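Local coordinates for protein ketosynthase (Streptomyces sp. MSC090213JE08, PDB 6KXD) that probably catalyses the decarboxylative condensation of malonyl-ACP with an ACP-bound acyl chain, as the ketosynthase of the ishigamide ketosynthase/chain length factor pair, at residues K224-I229 / A307-E312; S299-G304 / L334-G339; D318-A323 / I387-S392; I362-T367 / L373-N378. All blocks are in the same frame, centred on the assembly; numbering follows the deposited sequence.

Interaction 1. Residues K224-I229 / A307-E312; sequences KDRQGI and ANDKTE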
loop_
_atom_site.group_PDB
_atom_site.type_symbol
_atom_site.label_atom_id
_atom_site.label_comp_id
_atom_site.label_asym_id
_atom_site.label_seq_id
_atom_site.Cartn_x
_atom_site.Cartn_y
_atom_site.Cartn_z
ATOM N N LYS A 224 -21.418 -17.543 -18.232
ATOM C CA LYS A 224 -22.711 -17.703 -17.627
ATOM C C LYS A 224 -22.621 -18.646 -16.421
ATOM O O LYS A 224 -23.346 -18.439 -15.444
ATOM C CB LYS A 224 -23.715 -18.175 -18.688
ATOM C CG LYS A 224 -25.179 -18.180 -18.268
ATOM C CD LYS A 224 -26.118 -18.805 -19.304
ATOM C CE LYS A 224 -27.589 -18.615 -18.982
ATOM N NZ LYS A 224 -28.115 -19.739 -18.170
ATOM N N ASP A 225 -21.727 -19.648 -16.439
ATOM C CA ASP A 225 -21.639 -20.602 -15.303
ATOM C C ASP A 225 -20.285 -20.483 -14.589
ATOM O O ASP A 225 -19.894 -21.410 -13.880
ATOM C CB ASP A 225 -21.919 -22.049 -15.726
ATOM C CG ASP A 225 -23.114 -22.155 -16.661
ATOM O OD1 ASP A 225 -24.257 -21.939 -16.182
ATOM O OD2 ASP A 225 -22.889 -22.393 -17.871
ATOM N N ARG A 226 -19.666 -19.298 -14.664
ATOM C CA ARG A 226 -18.459 -18.978 -13.856
ATOM C C ARG A 226 -18.748 -19.304 -12.384
ATOM O O ARG A 226 -19.882 -19.169 -11.887
ATOM C CB ARG A 226 -18.065 -17.516 -14.097
ATOM C CG ARG A 226 -19.034 -16.503 -13.509
ATOM C CD ARG A 226 -18.674 -15.081 -13.864
ATOM N NE ARG A 226 -19.657 -14.159 -13.328
ATOM C CZ ARG A 226 -20.777 -13.777 -13.944
ATOM N NH1 ARG A 226 -21.198 -14.379 -15.042
ATOM N NH2 ARG A 226 -21.479 -12.781 -13.454
ATOM N N GLN A 227 -17.739 -19.847 -11.702
ATOM C CA GLN A 227 -17.850 -20.393 -10.368
ATOM C C GLN A 227 -16.754 -19.825 -9.456
ATOM O O GLN A 227 -16.617 -20.270 -8.333
ATOM C CB GLN A 227 -17.749 -21.920 -10.449
ATOM C CG GLN A 227 -18.972 -22.590 -11.062
ATOM C CD GLN A 227 -20.238 -22.094 -10.414
ATOM O OE1 GLN A 227 -21.160 -21.625 -11.079
ATOM N NE2 GLN A 227 -20.275 -22.161 -9.095
ATOM N N GLY A 228 -15.960 -18.896 -9.985
ATOM C CA GLY A 228 -15.046 -18.152 -9.180
ATOM C C GLY A 228 -13.633 -18.199 -9.710
ATOM O O GLY A 228 -13.379 -18.353 -10.885
ATOM N N ILE A 229 -12.715 -17.950 -8.780
ATOM C CA ILE A 229 -11.357 -17.632 -9.080
ATOM C C ILE A 229 -10.480 -18.846 -8.779
ATOM O O ILE A 229 -10.867 -19.757 -8.060
ATOM C CB ILE A 229 -10.886 -16.428 -8.237
ATOM C CG1 ILE A 229 -10.640 -16.799 -6.774
ATOM C CG2 ILE A 229 -11.846 -15.247 -8.353
ATOM C CD1 ILE A 229 -9.661 -15.845 -6.061
ATOM N N ALA A 307 -20.578 -11.936 -8.699
ATOM C CA ALA A 307 -20.752 -10.501 -8.421
ATOM C C ALA A 307 -19.825 -9.659 -9.302
ATOM O O ALA A 307 -20.295 -8.715 -9.964
ATOM C CB ALA A 307 -20.537 -10.206 -6.950
ATOM N N ASN A 308 -18.525 -9.998 -9.353
ATOM C CA ASN A 308 -17.599 -9.069 -9.915
ATOM C C ASN A 308 -17.967 -8.816 -11.368
ATOM O O ASN A 308 -18.014 -7.681 -11.801
ATOM C CB ASN A 308 -16.123 -9.481 -9.925
ATOM C CG ASN A 308 -15.305 -8.481 -10.720
ATOM O OD1 ASN A 308 -15.103 -7.353 -10.261
ATOM N ND2 ASN A 308 -14.907 -8.825 -11.942
ATOM N N ASP A 309 -18.176 -9.906 -12.122
ATOM C CA ASP A 309 -18.181 -9.821 -13.553
ATOM C C ASP A 309 -19.464 -9.078 -13.965
ATOM O O ASP A 309 -19.422 -8.232 -14.834
ATOM C CB ASP A 309 -17.937 -11.213 -14.168
ATOM C CG ASP A 309 -16.572 -11.839 -13.866
ATOM O OD1 ASP A 309 -15.683 -11.152 -13.327
ATOM O OD2 ASP A 309 -16.392 -13.013 -14.184
ATOM N N LYS A 310 -20.572 -9.312 -13.267
ATOM C CA LYS A 310 -21.831 -8.654 -13.670
ATOM C C LYS A 310 -21.747 -7.171 -13.294
ATOM O O LYS A 310 -22.089 -6.291 -14.087
ATOM C CB LYS A 310 -23.068 -9.378 -13.134
ATOM C CG LYS A 310 -23.191 -9.489 -11.625
ATOM C CD LYS A 310 -24.611 -9.766 -11.124
ATOM C CE LYS A 310 -24.776 -9.418 -9.652
ATOM N NZ LYS A 310 -25.960 -10.079 -9.051
ATOM N N THR A 311 -21.151 -6.870 -12.138
ATOM C CA THR A 311 -20.975 -5.431 -11.735
ATOM C C THR A 311 -20.008 -4.683 -12.662
ATOM O O THR A 311 -20.230 -3.554 -13.132
ATOM C CB THR A 311 -20.538 -5.351 -10.272
ATOM O OG1 THR A 311 -21.469 -6.115 -9.532
ATOM C CG2 THR A 311 -20.520 -3.932 -9.762
ATOM N N GLU A 312 -18.850 -5.284 -12.925
ATOM C CA GLU A 312 -17.894 -4.612 -13.724
ATOM C C GLU A 312 -18.423 -4.363 -15.152
ATOM O O GLU A 312 -18.205 -3.334 -15.740
ATOM C CB GLU A 312 -16.637 -5.453 -13.780
ATOM C CG GLU A 312 -15.559 -4.716 -14.481
ATOM C CD GLU A 312 -14.186 -5.352 -14.441
ATOM O OE1 GLU A 312 -13.240 -4.636 -14.791
ATOM O OE2 GLU A 312 -14.085 -6.536 -14.083
#

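Interaction 2. Residues S299-G304 / L334-G339; sequences SAHGTG and LGHSMG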
loop_
_atom_site.group_PDB
_atom_site.type_symbol
_atom_site.label_atom_id
_atom_site.label_comp_id
_atom_site.label_asym_id
_atom_site.label_seq_id
_atom_site.Cartn_x
_atom_site.Cartn_y
_atom_site.Cartn_z
ATOM N N SER A 299 -8.784 -4.288 -20.410
ATOM C CA SER A 299 -8.326 -5.382 -19.584
ATOM C C SER A 299 -9.107 -5.293 -18.262
ATOM O O SER A 299 -8.865 -4.392 -17.425
ATOM C CB SER A 299 -6.831 -5.318 -19.340
ATOM O OG SER A 299 -6.449 -6.244 -18.328
ATOM N N ALA A 300 -10.085 -6.179 -18.124
ATOM C CA ALA A 300 -11.051 -6.169 -17.068
ATOM C C ALA A 300 -10.409 -6.663 -15.774
ATOM O O ALA A 300 -9.476 -7.434 -15.818
ATOM C CB ALA A 300 -12.229 -7.023 -17.435
ATOM N N HIS A 301 -10.932 -6.190 -14.643
ATOM C CA HIS A 301 -10.628 -6.776 -13.351
ATOM C C HIS A 301 -11.026 -8.249 -13.394
ATOM O O HIS A 301 -10.286 -9.146 -12.952
ATOM C CB HIS A 301 -11.344 -6.034 -12.224
ATOM C CG HIS A 301 -11.092 -6.641 -10.882
ATOM N ND1 HIS A 301 -9.820 -6.802 -10.359
ATOM C CD2 HIS A 301 -11.945 -7.082 -9.944
ATOM C CE1 HIS A 301 -9.938 -7.372 -9.176
ATOM N NE2 HIS A 301 -11.217 -7.527 -8.901
ATOM N N GLY A 302 -12.212 -8.494 -13.956
ATOM C CA GLY A 302 -12.642 -9.846 -14.435
ATOM C C GLY A 302 -12.043 -11.008 -13.681
ATOM O O GLY A 302 -11.207 -11.736 -14.221
ATOM N N THR A 303 -12.497 -11.193 -12.444
ATOM C CA THR A 303 -12.019 -12.219 -11.562
ATOM C C THR A 303 -12.692 -13.585 -11.825
ATOM O O THR A 303 -12.154 -14.617 -11.442
ATOM C CB THR A 303 -12.297 -11.820 -10.119
ATOM O OG1 THR A 303 -13.708 -11.622 -10.046
ATOM C CG2 THR A 303 -11.523 -10.578 -9.720
ATOM N N GLY A 304 -13.909 -13.576 -12.377
ATOM C CA GLY A 304 -14.638 -14.824 -12.627
ATOM C C GLY A 304 -15.659 -15.164 -11.567
ATOM O O GLY A 304 -16.261 -16.232 -11.623
ATOM N N LEU A 334 -4.078 -16.103 -15.741
ATOM C CA LEU A 334 -3.203 -15.996 -14.538
ATOM C C LEU A 334 -3.851 -16.532 -13.278
ATOM O O LEU A 334 -3.180 -16.758 -12.302
ATOM C CB LEU A 334 -2.854 -14.527 -14.351
ATOM C CG LEU A 334 -1.997 -13.964 -15.467
ATOM C CD1 LEU A 334 -1.652 -12.512 -15.211
ATOM C CD2 LEU A 334 -0.729 -14.784 -15.613
ATOM N N GLY A 335 -5.177 -16.674 -13.275
ATOM C CA GLY A 335 -5.849 -16.742 -12.030
ATOM C C GLY A 335 -5.749 -15.368 -11.371
ATOM O O GLY A 335 -5.355 -14.377 -12.014
ATOM N N HIS A 336 -6.104 -15.307 -10.105
ATOM C CA HIS A 336 -6.127 -14.027 -9.422
ATOM C C HIS A 336 -4.813 -13.886 -8.657
ATOM O O HIS A 336 -4.691 -14.464 -7.571
ATOM C CB HIS A 336 -7.350 -13.936 -8.514
ATOM C CG HIS A 336 -7.548 -12.564 -7.966
ATOM N ND1 HIS A 336 -6.543 -11.600 -8.017
ATOM C CD2 HIS A 336 -8.612 -11.985 -7.378
ATOM C CE1 HIS A 336 -6.987 -10.482 -7.458
ATOM N NE2 HIS A 336 -8.256 -10.696 -7.050
ATOM N N SER A 337 -3.872 -13.137 -9.219
ATOM C CA SER A 337 -2.514 -13.038 -8.656
ATOM C C SER A 337 -2.426 -11.894 -7.632
ATOM O O SER A 337 -1.349 -11.366 -7.365
ATOM C CB SER A 337 -1.490 -12.914 -9.735
ATOM O OG SER A 337 -1.695 -11.777 -10.545
ATOM N N MET A 338 -3.580 -11.530 -7.065
ATOM C CA MET A 338 -3.680 -10.665 -5.902
ATOM C C MET A 338 -2.951 -9.342 -6.210
ATOM O O MET A 338 -3.258 -8.641 -7.211
ATOM C CB MET A 338 -3.137 -11.418 -4.684
ATOM C CG MET A 338 -3.859 -12.730 -4.398
ATOM S SD MET A 338 -5.694 -12.523 -4.409
ATOM C CE MET A 338 -6.156 -14.256 -4.316
ATOM N N GLY A 339 -1.962 -8.976 -5.404
ATOM C CA GLY A 339 -1.327 -7.682 -5.567
ATOM C C GLY A 339 -0.624 -7.568 -6.897
ATOM O O GLY A 339 -0.476 -6.469 -7.441
#

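Interaction 3. Residues D318-A323 / I387-S392; sequences DVYGDA and IVQNNS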
loop_
_atom_site.group_PDB
_atom_site.type_symbol
_atom_site.label_atom_id
_atom_site.label_comp_id
_atom_site.label_asym_id
_atom_site.label_seq_id
_atom_site.Cartn_x
_atom_site.Cartn_y
_atom_site.Cartn_z
ATOM N N ASP A 318 -22.200 1.339 -18.465
ATOM C CA ASP A 318 -22.557 2.687 -18.036
ATOM C C ASP A 318 -21.671 3.725 -18.711
ATOM O O ASP A 318 -22.167 4.756 -19.146
ATOM C CB ASP A 318 -22.406 2.926 -16.538
ATOM C CG ASP A 318 -23.534 2.370 -15.706
ATOM O OD1 ASP A 318 -24.549 1.947 -16.299
ATOM O OD2 ASP A 318 -23.375 2.360 -14.465
ATOM N N VAL A 319 -20.355 3.480 -18.751
ATOM C CA VAL A 319 -19.453 4.470 -19.174
ATOM C C VAL A 319 -19.425 4.559 -20.706
ATOM O O VAL A 319 -19.238 5.626 -21.262
ATOM C CB VAL A 319 -18.039 4.200 -18.625
ATOM C CG1 VAL A 319 -17.007 5.035 -19.352
ATOM C CG2 VAL A 319 -17.998 4.425 -17.118
ATOM N N TYR A 320 -19.506 3.418 -21.371
ATOM C CA TYR A 320 -19.213 3.351 -22.788
ATOM C C TYR A 320 -20.493 3.356 -23.617
ATOM O O TYR A 320 -20.403 3.421 -24.820
ATOM C CB TYR A 320 -18.391 2.104 -23.116
ATOM C CG TYR A 320 -16.939 2.260 -22.750
ATOM C CD1 TYR A 320 -16.036 2.778 -23.664
ATOM C CD2 TYR A 320 -16.475 1.950 -21.480
ATOM C CE1 TYR A 320 -14.705 2.960 -23.337
ATOM C CE2 TYR A 320 -15.144 2.115 -21.145
ATOM C CZ TYR A 320 -14.258 2.625 -22.072
ATOM O OH TYR A 320 -12.939 2.804 -21.781
ATOM N N GLY A 321 -21.643 3.275 -22.946
ATOM C CA GLY A 321 -22.886 2.899 -23.606
ATOM C C GLY A 321 -22.877 1.429 -23.992
ATOM O O GLY A 321 -21.984 0.648 -23.604
ATOM N N ASP A 322 -23.848 1.064 -24.827
ATOM C CA ASP A 322 -24.245 -0.311 -25.019
ATOM C C ASP A 322 -23.383 -0.976 -26.109
ATOM O O ASP A 322 -23.499 -2.195 -26.318
ATOM C CB ASP A 322 -25.767 -0.354 -25.198
ATOM C CG ASP A 322 -26.502 0.168 -23.963
ATOM O OD1 ASP A 322 -26.084 -0.164 -22.842
ATOM O OD2 ASP A 322 -27.503 0.901 -24.122
ATOM N N ALA A 323 -22.466 -0.213 -26.724
ATOM C CA ALA A 323 -21.359 -0.763 -27.554
ATOM C C ALA A 323 -19.991 -0.506 -26.906
ATOM O O ALA A 323 -19.129 0.169 -27.477
ATOM C CB ALA A 323 -21.425 -0.181 -28.942
ATOM N N ILE A 387 -4.647 2.170 -27.640
ATOM C CA ILE A 387 -4.988 2.682 -26.308
ATOM C C ILE A 387 -5.754 1.586 -25.568
ATOM O O ILE A 387 -6.698 0.995 -26.113
ATOM C CB ILE A 387 -5.774 4.010 -26.406
ATOM C CG1 ILE A 387 -4.999 5.055 -27.223
ATOM C CG2 ILE A 387 -6.145 4.533 -25.018
ATOM C CD1 ILE A 387 -5.664 6.413 -27.305
ATOM N N VAL A 388 -5.322 1.294 -24.332
ATOM C CA VAL A 388 -5.880 0.205 -23.576
ATOM C C VAL A 388 -6.179 0.687 -22.149
ATOM O O VAL A 388 -5.452 1.471 -21.590
ATOM C CB VAL A 388 -4.951 -1.017 -23.568
ATOM C CG1 VAL A 388 -5.566 -2.175 -22.808
ATOM C CG2 VAL A 388 -4.558 -1.447 -24.971
ATOM N N GLN A 389 -7.327 0.250 -21.638
ATOM C CA GLN A 389 -7.745 0.476 -20.260
ATOM C C GLN A 389 -7.505 -0.811 -19.461
ATOM O O GLN A 389 -7.862 -1.904 -19.854
ATOM C CB GLN A 389 -9.192 0.954 -20.239
ATOM C CG GLN A 389 -9.820 0.971 -18.859
ATOM C CD GLN A 389 -11.266 1.394 -18.964
ATOM O OE1 GLN A 389 -11.612 2.270 -19.748
ATOM N NE2 GLN A 389 -12.119 0.776 -18.177
ATOM N N ASN A 390 -6.839 -0.659 -18.320
ATOM C CA ASN A 390 -6.652 -1.752 -17.421
ATOM C C ASN A 390 -7.372 -1.446 -16.115
ATOM O O ASN A 390 -6.968 -0.539 -15.397
ATOM C CB ASN A 390 -5.163 -1.948 -17.143
ATOM C CG ASN A 390 -4.841 -3.145 -16.281
ATOM O OD1 ASN A 390 -5.299 -4.262 -16.567
ATOM N ND2 ASN A 390 -4.011 -2.929 -15.262
ATOM N N ASN A 391 -8.386 -2.259 -15.815
ATOM C CA ASN A 391 -9.228 -2.110 -14.705
ATOM C C ASN A 391 -8.703 -2.920 -13.529
ATOM O O ASN A 391 -8.105 -3.991 -13.659
ATOM C CB ASN A 391 -10.649 -2.617 -14.933
ATOM C CG ASN A 391 -11.472 -1.749 -15.857
ATOM O OD1 ASN A 391 -11.013 -0.733 -16.370
ATOM N ND2 ASN A 391 -12.712 -2.155 -16.063
ATOM N N SER A 392 -9.049 -2.425 -12.341
ATOM C CA SER A 392 -8.780 -3.158 -11.171
ATOM C C SER A 392 -9.684 -2.607 -10.084
ATOM O O SER A 392 -9.958 -1.410 -10.052
ATOM C CB SER A 392 -7.324 -3.097 -10.799
ATOM O OG SER A 392 -7.026 -1.838 -10.208
#

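Interaction 4. Residues I362-T367 / L373-N378; sequences INHRET and LDVVPN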
loop_
_atom_site.group_PDB
_atom_site.type_symbol
_atom_site.label_atom_id
_atom_site.label_comp_id
_atom_site.label_asym_id
_atom_site.label_seq_id
_atom_site.Cartn_x
_atom_site.Cartn_y
_atom_site.Cartn_z
ATOM N N ILE A 362 -10.073 -16.925 -21.602
ATOM C CA ILE A 362 -10.038 -18.351 -21.859
ATOM C C ILE A 362 -11.069 -19.045 -20.960
ATOM O O ILE A 362 -11.762 -18.397 -20.197
ATOM C CB ILE A 362 -8.607 -18.900 -21.676
ATOM C CG1 ILE A 362 -8.195 -19.050 -20.202
ATOM C CG2 ILE A 362 -7.642 -18.047 -22.463
ATOM C CD1 ILE A 362 -6.924 -19.879 -19.974
ATOM N N ASN A 363 -11.193 -20.367 -21.123
ATOM C CA ASN A 363 -12.197 -21.192 -20.468
ATOM C C ASN A 363 -13.608 -20.622 -20.719
ATOM O O ASN A 363 -14.505 -20.783 -19.886
ATOM C CB ASN A 363 -11.912 -21.348 -18.969
ATOM C CG ASN A 363 -10.469 -21.684 -18.655
ATOM O OD1 ASN A 363 -9.867 -22.491 -19.350
ATOM N ND2 ASN A 363 -9.903 -21.066 -17.625
ATOM N N HIS A 364 -13.802 -19.944 -21.851
ATOM C CA HIS A 364 -15.063 -19.289 -22.156
ATOM C C HIS A 364 -15.960 -20.226 -22.973
ATOM O O HIS A 364 -15.666 -20.494 -24.166
ATOM C CB HIS A 364 -14.850 -17.970 -22.896
ATOM C CG HIS A 364 -16.036 -17.059 -22.794
ATOM N ND1 HIS A 364 -16.425 -16.504 -21.588
ATOM C CD2 HIS A 364 -16.924 -16.616 -23.714
ATOM C CE1 HIS A 364 -17.485 -15.746 -21.782
ATOM N NE2 HIS A 364 -17.805 -15.785 -23.072
ATOM N N ARG A 365 -17.029 -20.699 -22.322
ATOM C CA ARG A 365 -18.066 -21.549 -22.960
ATOM C C ARG A 365 -19.158 -20.654 -23.547
ATOM O O ARG A 365 -19.439 -20.725 -24.714
ATOM C CB ARG A 365 -18.662 -22.531 -21.955
ATOM C CG ARG A 365 -17.736 -23.686 -21.623
ATOM C CD ARG A 365 -17.602 -23.903 -20.136
ATOM N NE ARG A 365 -18.499 -24.884 -19.533
ATOM C CZ ARG A 365 -19.014 -24.770 -18.312
ATOM N NH1 ARG A 365 -19.284 -23.576 -17.808
ATOM N NH2 ARG A 365 -19.213 -25.854 -17.581
ATOM N N GLU A 366 -19.710 -19.767 -22.718
ATOM C CA GLU A 366 -20.887 -18.998 -23.065
ATOM C C GLU A 366 -20.919 -17.693 -22.261
ATOM O O GLU A 366 -20.879 -17.748 -21.037
ATOM C CB GLU A 366 -22.090 -19.864 -22.710
ATOM C CG GLU A 366 -23.416 -19.231 -23.073
ATOM C CD GLU A 366 -24.621 -19.989 -22.534
ATOM O OE1 GLU A 366 -24.445 -21.025 -21.828
ATOM O OE2 GLU A 366 -25.734 -19.532 -22.809
ATOM N N THR A 367 -21.034 -16.555 -22.950
ATOM C CA THR A 367 -21.028 -15.244 -22.333
ATOM C C THR A 367 -22.296 -15.135 -21.481
ATOM O O THR A 367 -23.391 -15.520 -21.910
ATOM C CB THR A 367 -20.859 -14.138 -23.386
ATOM O OG1 THR A 367 -19.662 -14.390 -24.122
ATOM C CG2 THR A 367 -20.740 -12.750 -22.797
ATOM N N LEU A 373 -20.696 -8.424 -23.508
ATOM C CA LEU A 373 -19.404 -7.949 -23.957
ATOM C C LEU A 373 -18.794 -8.942 -24.933
ATOM O O LEU A 373 -18.986 -10.141 -24.785
ATOM C CB LEU A 373 -18.458 -7.873 -22.758
ATOM C CG LEU A 373 -18.915 -6.948 -21.638
ATOM C CD1 LEU A 373 -18.071 -7.228 -20.415
ATOM C CD2 LEU A 373 -18.817 -5.504 -22.124
ATOM N N ASP A 374 -17.976 -8.410 -25.839
ATOM C CA ASP A 374 -17.067 -9.256 -26.575
ATOM C C ASP A 374 -15.827 -9.455 -25.702
ATOM O O ASP A 374 -14.994 -8.527 -25.591
ATOM C CB ASP A 374 -16.722 -8.655 -27.934
ATOM C CG ASP A 374 -15.695 -9.488 -28.694
ATOM O OD1 ASP A 374 -15.355 -10.604 -28.211
ATOM O OD2 ASP A 374 -15.240 -9.019 -29.750
ATOM N N VAL A 375 -15.702 -10.656 -25.128
ATOM C CA VAL A 375 -14.633 -10.979 -24.205
ATOM C C VAL A 375 -13.415 -11.568 -24.940
ATOM O O VAL A 375 -12.520 -12.127 -24.314
ATOM C CB VAL A 375 -15.152 -11.912 -23.103
ATOM C CG1 VAL A 375 -16.306 -11.254 -22.361
ATOM C CG2 VAL A 375 -15.560 -13.285 -23.635
ATOM N N VAL A 376 -13.386 -11.449 -26.268
ATOM C CA VAL A 376 -12.327 -12.068 -27.075
ATOM C C VAL A 376 -12.138 -13.492 -26.572
ATOM O O VAL A 376 -11.099 -13.854 -26.036
ATOM C CB VAL A 376 -11.044 -11.218 -27.000
ATOM C CG1 VAL A 376 -9.905 -11.808 -27.819
ATOM C CG2 VAL A 376 -11.321 -9.781 -27.415
ATOM N N PRO A 377 -13.159 -14.370 -26.695
ATOM C CA PRO A 377 -13.121 -15.676 -26.049
ATOM C C PRO A 377 -12.000 -16.556 -26.615
ATOM O O PRO A 377 -11.798 -16.548 -27.825
ATOM C CB PRO A 377 -14.490 -16.320 -26.354
ATOM C CG PRO A 377 -15.049 -15.542 -27.545
ATOM C CD PRO A 377 -14.347 -14.196 -27.551
ATOM N N ASN A 378 -11.257 -17.195 -25.701
ATOM C CA ASN A 378 -10.395 -18.368 -25.893
ATOM C C ASN A 378 -9.173 -18.129 -26.794
ATOM O O ASN A 378 -8.191 -18.824 -26.627
ATOM C CB ASN A 378 -11.219 -19.546 -26.393
ATOM C CG ASN A 378 -12.308 -19.874 -25.406
ATOM O OD1 ASN A 378 -12.045 -19.961 -24.209
ATOM N ND2 ASN A 378 -13.535 -20.003 -25.893
#

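Interaction 1. Residues K224-I229 / A307-E312
Arg226 and Asp309 face each other from well-separated backbones, their CA atoms 9.2 Å apart, the first in the irregular loop 224-229 and the second on a helix. The gap is bridged mostly by the arginine. Its CG is turned in over the backbone, chi1 70°, and from there the chain runs extended to NE, antiparallel to the Asp309 side chain. Asp309 CB lies over one face of the guanidinium, 3.5 Å from Arg226 NE, while Asp309 OD2 comes to 3.1 Å from Arg226 CD. Arg226 NE and Asp309 OD2 form a salt bridge at 3.6 Å, but the oxygen is well out of the guanidinium plane, so the attraction is between charges and not a directed hydrogen bond. Further out, Arg226 NH2 approaches Lys310 CB at 3.8 Å. The arginine's N-H groups are spent on Asp368, by a salt bridge, and on the carbonyls of Asp223, Thr305 and Lys306. A leucine here would probably take from Asp309 the charge passing beside it, from Asp368 this ionic partner, and from the three carbonyls these donors. Asp309 OD2 accepts instead from Phe222 N, and OD1 from Gly304 N and Asn308 ND2. The contact thus lays the loop between helix 202-210 and strand 234-242 against the first turns of helix 306-320.

Interaction 2. Residues S299-G304 / L334-G339
The two histidines meet because both rings swing out anti to their own backbone nitrogens, His301 with chi1 178° and His336 with chi1 -170°. His301 turns an edge toward the face of His336, giving an offset edge-to-face pair with ring centroids 5.9 Å apart and planes at 86°. The approach is not a tight one: His301 CE1 and His336 NE2, the nearest atoms of the two rings, are 4.3 Å apart, and the two NE2 atoms of His301 and His336 are separated by 4.7 Å. The Thr303 methyl touches both rings. This CG2 lies 3.1 Å above the plane of the His301 ring, displaced toward the rim, and the same carbon is 4.0 Å from CD2 of His336, whose side chain runs beside that of the threonine and points the same way. Over one face of His336 the sulfur of Met338 sits above the ring centre, 3.8 Å from its plane. Glu312, on the following helix, positions the first loop by accepting from the backbone N of both His301 and Gly302, and Lys331 NZ binds the carbonyl of His301. Both imidazoles also touch Cys170. A cysteine with two histidines, set in HGTGT and GHS sequences, is consistent with the Cys-His-His catalytic triad of the beta-ketoacyl-ACP synthases, at the heart of the thiolase fold.

Interaction 3. Residues D318-A323 / I387-S392
Tyr320 and Gln389 are joined by hydrogen bonding at the ends of two side chains that reach toward one another from a helix and a strand, their CA atoms 12.1 Å apart. Tyr320 OH donates to Gln389 OE1 at 2.5 Å, a very short separation whose exact value is best taken with caution. The oxygen sits at the edge of the phenol ring, near its plane, and is 3.5 Å from Tyr320 CZ; ring and amide planes are inclined by 34°. Gln389 gets there by staying extended, with CG anti to the backbone N (chi1 169°) and CD trans beyond it. The other half of its amide is used too: Gln389 NE2 donates to Asn391 OD1 at 2.6 Å, in the carbonyl plane and on a lone pair. That pins the rotation of the glutamine amide and keeps OE1 turned to the tyrosine. In the thiolase-like fold of the beta-ketoacyl synthases, helix 306-320, which ends at Tyr320, packs here on the large mixed sheet, where strands 297-299 and 387-394 run parallel. Backbone bonds from Gln389 to Phe297 and Ser299 zip those strands together. Asn391 is held in turn through ND2 by Glu312. A leucine in place of Gln389 would probably leave both the tyrosine hydroxyl and Asn391 OD1 without this partner. Apolar contacts supply the rest: the tyrosine and the glutamine both lie on Ile298 of strand 297-299, Gln389 also touches Ile281 of helix 274-288, and Pro325 packs against the tyrosine.

Interaction 4. Residues I362-T367 / L373-N378
The long loop linking the paired strands 357-358 and 381-382 folds back on itself here, with residues 362-367 and 373-378 lying side by side and an Asx turn at Asp374, whose OD1 accepts from Val376 N. Asn378 ties the two arms by a two-point grip on the backbone of His364. Its OD1 accepts from His364 N at 2.9 Å, and its ND2 donates to His364 O at 2.8 Å along a straight line (180°), each bond lying in the plane of the accepting carbonyl. Thus one side-chain amide satisfies both backbone polar atoms of a residue that lies in no strand. The CA atoms of Ile362 and Asn378 are only 4.0 Å apart. The imidazole of His364, carried anti to the backbone N (chi1 -160°), receives Val375 CG2 over the centre of one face in a CH-pi contact, 3.5 Å from the ring centroid. Pro377 CB approaches obliquely, 3.6 Å from His364 CD2. What fixes the ring's rotation is Thr367, whose OG1 shares a hydrogen bond of 2.5 Å with His364 NE2, while its methyl CG2 rests 3.7 Å from the carbonyl oxygen of Leu373.

Interaction 2 is the most central, centred about 8 Å from the chain centre and wholly buried; it rests on ring and methyl contacts, with no hydrogen bond between its segments. The others are centred about 18 to 21 Å out, interaction 1 still buried, 3 and 4 partly so. Interactions 1 and 3 use the two ends of helix 306-320, one through an out-of-plane charge pair, the other through a short neutral hydrogen bond. Glu312 of interaction 1 also holds the 299-304 backbone of interaction 2 and Asn391 of interaction 3. Interaction 4, within a single loop, relies on side-chain-to-backbone bonds; it meets interaction 1 through Lys224 N and Glu366 O, 2.9 Å apart, but touches neither 2 nor 3.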